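Local coordinates for anopheles Plasmodium-responsive Leucine-rich repeat protein 1B (Anopheles gambiae, PDB 4XGO) that probably serves in mosquito immunity to Plasmodium, its leucine-rich repeat domain belonging to a protein that interacts with the repeat protein LRIM1, at residues Glu26-Asn31 with Gln50-Arg55; Gln275-Asp280 with Lys296-Ser301. All coordinates share one frame; numbering follows the deposited sequence.

Interaction 1 of 2, residues Glu26-Asn31 with Gln50-Arg55; sequences EVLNLN and QKLYMR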
loop_
_atom_site.group_PDB
_atom_site.type_symbol
_atom_site.label_atom_id
_atom_site.label_comp_id
_atom_site.label_asym_id
_atom_site.label_seq_id
_atom_site.Cartn_x
_atom_site.Cartn_y
_atom_site.Cartn_z
ATOM N N GLU A 26 -2.065 -11.230 28.969
ATOM C CA GLU A 26 -1.527 -9.914 29.225
ATOM C C GLU A 26 -1.255 -9.223 27.904
ATOM O O GLU A 26 -1.308 -8.011 27.835
ATOM C CB GLU A 26 -0.239 -10.011 30.025
ATOM C CG GLU A 26 -0.464 -10.617 31.402
ATOM C CD GLU A 26 0.744 -10.520 32.308
ATOM O OE1 GLU A 26 1.867 -10.358 31.795
ATOM O OE2 GLU A 26 0.556 -10.624 33.547
ATOM N N VAL A 27 -0.925 -10.002 26.878
ATOM C CA VAL A 27 -0.757 -9.473 25.519
ATOM C C VAL A 27 -1.783 -10.188 24.683
ATOM O O VAL A 27 -1.843 -11.411 24.703
ATOM C CB VAL A 27 0.661 -9.712 24.974
ATOM C CG1 VAL A 27 0.791 -9.227 23.524
ATOM C CG2 VAL A 27 1.672 -9.004 25.869
ATOM N N LEU A 28 -2.622 -9.437 23.977
ATOM C CA LEU A 28 -3.644 -10.034 23.147
ATOM C C LEU A 28 -3.414 -9.609 21.716
ATOM O O LEU A 28 -3.523 -8.429 21.387
ATOM C CB LEU A 28 -5.052 -9.647 23.634
ATOM C CG LEU A 28 -6.206 -10.148 22.760
ATOM C CD1 LEU A 28 -6.196 -11.667 22.688
ATOM C CD2 LEU A 28 -7.559 -9.655 23.236
ATOM N N ASN A 29 -3.115 -10.576 20.866
ATOM C CA ASN A 29 -2.915 -10.303 19.455
ATOM C C ASN A 29 -4.158 -10.632 18.617
ATOM O O ASN A 29 -4.447 -11.798 18.322
ATOM C CB ASN A 29 -1.685 -11.031 18.920
ATOM C CG ASN A 29 -1.357 -10.618 17.496
ATOM O OD1 ASN A 29 -1.906 -9.638 16.994
ATOM N ND2 ASN A 29 -0.446 -11.336 16.847
ATOM N N LEU A 30 -4.897 -9.578 18.251
ATOM C CA LEU A 30 -6.027 -9.679 17.361
ATOM C C LEU A 30 -5.690 -9.073 16.014
ATOM O O LEU A 30 -6.581 -8.728 15.226
ATOM C CB LEU A 30 -7.233 -8.969 17.963
ATOM C CG LEU A 30 -7.698 -9.460 19.324
ATOM C CD1 LEU A 30 -8.895 -8.626 19.799
ATOM C CD2 LEU A 30 -8.023 -10.942 19.291
ATOM N N ASN A 31 -4.401 -8.953 15.712
ATOM C CA ASN A 31 -4.017 -8.401 14.410
ATOM C C ASN A 31 -4.486 -9.312 13.283
ATOM O O ASN A 31 -4.376 -10.541 13.394
ATOM C CB ASN A 31 -2.504 -8.326 14.284
ATOM C CG ASN A 31 -1.877 -7.296 15.199
ATOM O OD1 ASN A 31 -2.549 -6.436 15.778
ATOM N ND2 ASN A 31 -0.569 -7.396 15.346
ATOM N N GLN A 50 -2.844 -5.847 29.055
ATOM C CA GLN A 50 -1.983 -4.684 29.140
ATOM C C GLN A 50 -1.564 -4.203 27.752
ATOM O O GLN A 50 -1.360 -3.021 27.564
ATOM C CB GLN A 50 -0.749 -5.006 29.945
ATOM C CG GLN A 50 -1.068 -5.263 31.413
ATOM C CD GLN A 50 0.154 -5.664 32.191
ATOM O OE1 GLN A 50 1.278 -5.362 31.797
ATOM N NE2 GLN A 50 -0.054 -6.368 33.296
ATOM N N LYS A 51 -1.390 -5.126 26.808
ATOM C CA LYS A 51 -1.045 -4.761 25.418
ATOM C C LYS A 51 -2.058 -5.356 24.463
ATOM O O LYS A 51 -2.258 -6.576 24.420
ATOM C CB LYS A 51 0.357 -5.235 25.051
ATOM C CG LYS A 51 1.433 -4.725 25.980
ATOM C CD LYS A 51 2.802 -5.028 25.393
ATOM C CE LYS A 51 3.892 -4.595 26.352
ATOM N NZ LYS A 51 5.233 -4.982 25.837
ATOM N N LEU A 52 -2.712 -4.489 23.692
ATOM C CA LEU A 52 -3.789 -4.907 22.812
ATOM C C LEU A 52 -3.443 -4.560 21.382
ATOM O O LEU A 52 -3.293 -3.384 21.048
ATOM C CB LEU A 52 -5.090 -4.217 23.205
ATOM C CG LEU A 52 -6.341 -4.502 22.387
ATOM C CD1 LEU A 52 -6.613 -5.992 22.327
ATOM C CD2 LEU A 52 -7.518 -3.718 22.994
ATOM N N TYR A 53 -3.287 -5.591 20.559
ATOM C CA TYR A 53 -2.920 -5.412 19.160
ATOM C C TYR A 53 -4.112 -5.718 18.272
ATOM O O TYR A 53 -4.615 -6.850 18.281
ATOM C CB TYR A 53 -1.750 -6.317 18.783
ATOM C CG TYR A 53 -0.542 -6.288 19.683
ATOM C CD1 TYR A 53 -0.164 -5.137 20.353
ATOM C CD2 TYR A 53 0.268 -7.427 19.813
ATOM C CE1 TYR A 53 0.969 -5.097 21.135
ATOM C CE2 TYR A 53 1.420 -7.402 20.586
ATOM C CZ TYR A 53 1.764 -6.253 21.252
ATOM O OH TYR A 53 2.910 -6.213 22.020
ATOM N N MET A 54 -4.596 -4.701 17.542
ATOM C CA MET A 54 -5.713 -4.867 16.593
ATOM C C MET A 54 -5.388 -4.255 15.220
ATOM O O MET A 54 -6.261 -3.734 14.505
ATOM C CB MET A 54 -7.017 -4.288 17.184
ATOM C CG MET A 54 -7.412 -4.958 18.477
ATOM S SD MET A 54 -9.013 -4.369 19.094
ATOM C CE MET A 54 -8.507 -2.936 19.989
ATOM N N ARG A 55 -4.122 -4.382 14.841
ATOM C CA ARG A 55 -3.618 -3.862 13.568
ATOM C C ARG A 55 -4.121 -4.733 12.398
ATOM O O ARG A 55 -4.416 -5.912 12.580
ATOM C CB ARG A 55 -2.080 -3.929 13.538
ATOM C CG ARG A 55 -1.312 -3.344 14.720
ATOM C CD ARG A 55 0.190 -3.662 14.585
ATOM N NE ARG A 55 0.809 -2.706 13.667
ATOM C CZ ARG A 55 1.845 -2.922 12.862
ATOM N NH1 ARG A 55 2.458 -4.089 12.782
ATOM N NH2 ARG A 55 2.265 -1.935 12.088
#
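Q50 meets E26 through the backbone: its N-H and that of K51 both donate to E26 O, at 2.9 Å from Q50 N and 3.1 Å from K51 N. Sharing one acceptor sets the register of two parallel strands, 27-29 and 51-53, whose axes lie 3° apart. K51 returns a bond, its O receiving L28 N, while the start of its aliphatic chain lies against V27 CG2 and suits a partly exposed place, its end leading away from 26-31. L52 turns to the other face with L28; the two leucines lie side by side, L28 CD2 3.9 Å from L52 CD1, and F43 and L76 continue this apolar layer. Y53 donates to L28 O and accepts from L30 N. Its ring leans back along the strand, because CG stands anti to the carbonyl carbon (chi1 -50°), and crosses V27 obliquely with Y53 CE2 3.5 Å from V27 CG1; N29 OD1 lies at the ring edge. M54 follows L30 into the interior, M54 CG 4.0 Å from L30 CB, where a flexible thioether chain fits between leucines. R55 ends the segment: its N donates to N31 OD1 over 2.8 Å, and lies 41° above the amide plane, not on a lone pair. N31 is itself placed by an Asx turn, N31 N giving a 2.9 Å bond to N29 OD1. The R55 guanidinium reaches past this amide to D79 and to G32 O of the second subunit. N57, the consensus asparagine of the repeat, donates from ND2 to L30 O and M54 O. L28 and L30 also pack on the second subunit, and N29 and N31 add hydrogen bonds to it, which implies that this edge of the strand array joins the dimer interface as a whole.

Interaction 2 of 2, residues Gln275-Asp280 with Lys296-Ser301; sequences QYLYLD and KNLTLS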
loop_
_atom_site.group_PDB
_atom_site.type_symbol
_atom_site.label_atom_id
_atom_site.label_comp_id
_atom_site.label_asym_id
_atom_site.label_seq_id
_atom_site.Cartn_x
_atom_site.Cartn_y
_atom_site.Cartn_z
ATOM N N GLN A 275 31.845 17.972 7.511
ATOM C CA GLN A 275 32.297 16.779 6.807
ATOM C C GLN A 275 31.573 16.547 5.491
ATOM O O GLN A 275 32.148 15.980 4.551
ATOM C CB GLN A 275 32.122 15.560 7.721
ATOM C CG GLN A 275 32.982 15.670 8.965
ATOM C CD GLN A 275 32.742 14.552 9.957
ATOM O OE1 GLN A 275 32.281 13.469 9.597
ATOM N NE2 GLN A 275 33.039 14.818 11.218
ATOM N N TYR A 276 30.305 16.966 5.424
ATOM C CA TYR A 276 29.489 16.754 4.241
ATOM C C TYR A 276 28.827 18.083 3.879
ATOM O O TYR A 276 28.141 18.683 4.708
ATOM C CB TYR A 276 28.431 15.697 4.505
ATOM C CG TYR A 276 29.010 14.371 4.929
ATOM C CD1 TYR A 276 29.347 14.135 6.252
ATOM C CD2 TYR A 276 29.246 13.372 4.000
ATOM C CE1 TYR A 276 29.884 12.918 6.650
ATOM C CE2 TYR A 276 29.788 12.154 4.377
ATOM C CZ TYR A 276 30.105 11.931 5.703
ATOM O OH TYR A 276 30.644 10.720 6.094
ATOM N N LEU A 277 29.085 18.552 2.657
ATOM C CA LEU A 277 28.527 19.819 2.197
ATOM C C LEU A 277 28.019 19.605 0.795
ATOM O O LEU A 277 28.805 19.256 -0.100
ATOM C CB LEU A 277 29.603 20.902 2.205
ATOM C CG LEU A 277 29.218 22.288 1.649
ATOM C CD1 LEU A 277 28.047 22.861 2.410
ATOM C CD2 LEU A 277 30.406 23.232 1.739
ATOM N N TYR A 278 26.711 19.783 0.604
ATOM C CA TYR A 278 26.084 19.541 -0.684
ATOM C C TYR A 278 25.600 20.844 -1.308
ATOM O O TYR A 278 24.661 21.461 -0.788
ATOM C CB TYR A 278 24.920 18.581 -0.548
ATOM C CG TYR A 278 25.317 17.296 0.147
ATOM C CD1 TYR A 278 26.079 16.344 -0.512
ATOM C CD2 TYR A 278 24.958 17.063 1.450
ATOM C CE1 TYR A 278 26.468 15.165 0.133
ATOM C CE2 TYR A 278 25.317 15.888 2.108
ATOM C CZ TYR A 278 26.069 14.947 1.439
ATOM O OH TYR A 278 26.445 13.784 2.118
ATOM N N LEU A 279 26.243 21.237 -2.418
ATOM C CA LEU A 279 25.913 22.480 -3.132
ATOM C C LEU A 279 25.405 22.258 -4.537
ATOM O O LEU A 279 25.148 23.228 -5.281
ATOM C CB LEU A 279 27.133 23.395 -3.192
ATOM C CG LEU A 279 27.736 23.800 -1.863
ATOM C CD1 LEU A 279 28.978 24.625 -2.114
ATOM C CD2 LEU A 279 26.713 24.549 -1.015
ATOM N N ASP A 280 25.248 20.995 -4.928
ATOM C CA ASP A 280 24.869 20.692 -6.291
ATOM C C ASP A 280 23.473 21.238 -6.608
ATOM O O ASP A 280 22.624 21.385 -5.725
ATOM C CB ASP A 280 24.946 19.169 -6.570
ATOM C CG ASP A 280 23.985 18.385 -5.718
ATOM O OD1 ASP A 280 24.328 18.061 -4.571
ATOM O OD2 ASP A 280 22.843 18.144 -6.180
ATOM N N LYS A 296 34.707 15.280 3.850
ATOM C CA LYS A 296 34.650 13.944 3.262
ATOM C C LYS A 296 33.866 13.864 1.961
ATOM O O LYS A 296 34.190 13.046 1.090
ATOM C CB LYS A 296 33.983 12.961 4.224
ATOM C CG LYS A 296 34.666 12.765 5.573
ATOM C CD LYS A 296 34.367 11.363 6.104
ATOM C CE LYS A 296 33.992 11.334 7.574
ATOM N NZ LYS A 296 35.058 11.880 8.461
ATOM N N ASN A 297 32.786 14.644 1.850
ATOM C CA ASN A 297 31.984 14.660 0.644
ATOM C C ASN A 297 31.522 16.089 0.358
ATOM O O ASN A 297 30.971 16.763 1.225
ATOM C CB ASN A 297 30.797 13.703 0.740
ATOM C CG ASN A 297 30.193 13.387 -0.620
ATOM O OD1 ASN A 297 30.549 14.006 -1.625
ATOM N ND2 ASN A 297 29.272 12.428 -0.658
ATOM N N LEU A 298 31.812 16.545 -0.854
ATOM C CA LEU A 298 31.461 17.886 -1.304
ATOM C C LEU A 298 30.840 17.717 -2.666
ATOM O O LEU A 298 31.461 17.118 -3.550
ATOM C CB LEU A 298 32.719 18.755 -1.427
ATOM C CG LEU A 298 32.590 20.161 -2.025
ATOM C CD1 LEU A 298 31.743 21.054 -1.128
ATOM C CD2 LEU A 298 33.953 20.800 -2.215
ATOM N N THR A 299 29.627 18.220 -2.870
ATOM C CA THR A 299 29.027 18.153 -4.198
ATOM C C THR A 299 28.889 19.553 -4.787
ATOM O O THR A 299 28.526 20.499 -4.094
ATOM C CB THR A 299 27.686 17.425 -4.208
ATOM O OG1 THR A 299 26.739 18.124 -3.381
ATOM C CG2 THR A 299 27.865 15.994 -3.713
ATOM N N LEU A 300 29.234 19.666 -6.055
ATOM C CA LEU A 300 29.374 20.960 -6.740
ATOM C C LEU A 300 28.741 21.029 -8.132
ATOM O O LEU A 300 28.742 22.103 -8.755
ATOM C CB LEU A 300 30.868 21.270 -6.898
ATOM C CG LEU A 300 31.703 21.351 -5.630
ATOM C CD1 LEU A 300 33.165 21.517 -5.993
ATOM C CD2 LEU A 300 31.213 22.486 -4.739
ATOM N N SER A 301 28.205 19.921 -8.635
ATOM C CA SER A 301 27.771 19.877 -10.027
ATOM C C SER A 301 26.496 20.683 -10.238
ATOM O O SER A 301 25.817 21.066 -9.265
ATOM C CB SER A 301 27.565 18.432 -10.522
ATOM O OG SER A 301 26.516 17.801 -9.813
#
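Backbone hydrogen bonds join Q275-D280 to K296-S301 as neighbouring parallel rungs of the leucine-rich repeat. Q275 O accepts both K296 N, at 2.7 Å, and N297 N; L277 N then donates to N297 O, T299 N to L277 O, and L279 N to T299 O. Apolar contacts occupy the inner face: L277 CD2 lies 3.8 Å from L298 CD1, and L279 CD1 is 4.1 Å from L300 CD2, each pair side by side as the stacked leucines of the repeat require. Aromatic contacts fill the other face. K296 CB, over one face of the Y276 ring, and N297 CB, 3.6 Å from Y276 CD2, give that ring apolar surface while their polar ends reach further: K296 NZ makes a weak 3.4 Å bond to Q275 OE1, and N297 ND2 comes to the edge of the Y278 ring, as does T299 OG1. Among the polar side chains, T299 OG1 donates to D280 OD1 over 2.7 Å, and OD1 receives it on its anti lone pair, away from OD2; with chi1 of T299 at 62°, the hydroxyl faces the aspartate, while CG2 touches Y278 CD1. S301 OG turns to D324, and N303 bridges L279 O and L300 O. Threonine thus serves two neighbours on the facing segment, which implies that the T299-D280 bond, probably strengthened by the carboxylate's charge, ties the rungs together at the C-terminal ends of the strands, D280 lying just past 276-278.

Interaction 1 and interaction 2 are the first and last neighbouring strand pairs of the same parallel array, which lines the concave side of the leucine-rich repeat solenoid. Along the chain they come in series, 26-31 with 50-55 closing before 275-280 with 296-301 opens. Their centres are 47 Å apart, on opposite sides of the chain's centre, and their nearest atoms about 31 Å apart, so they do not touch. Repeats between them carry the strands from 75-77 to 253-255. Helix 12-23 flanks the first pair and strand 339-342 the last. Only interaction 1 meets the second subunit, so the two ends of the solenoid play different parts in the assembly.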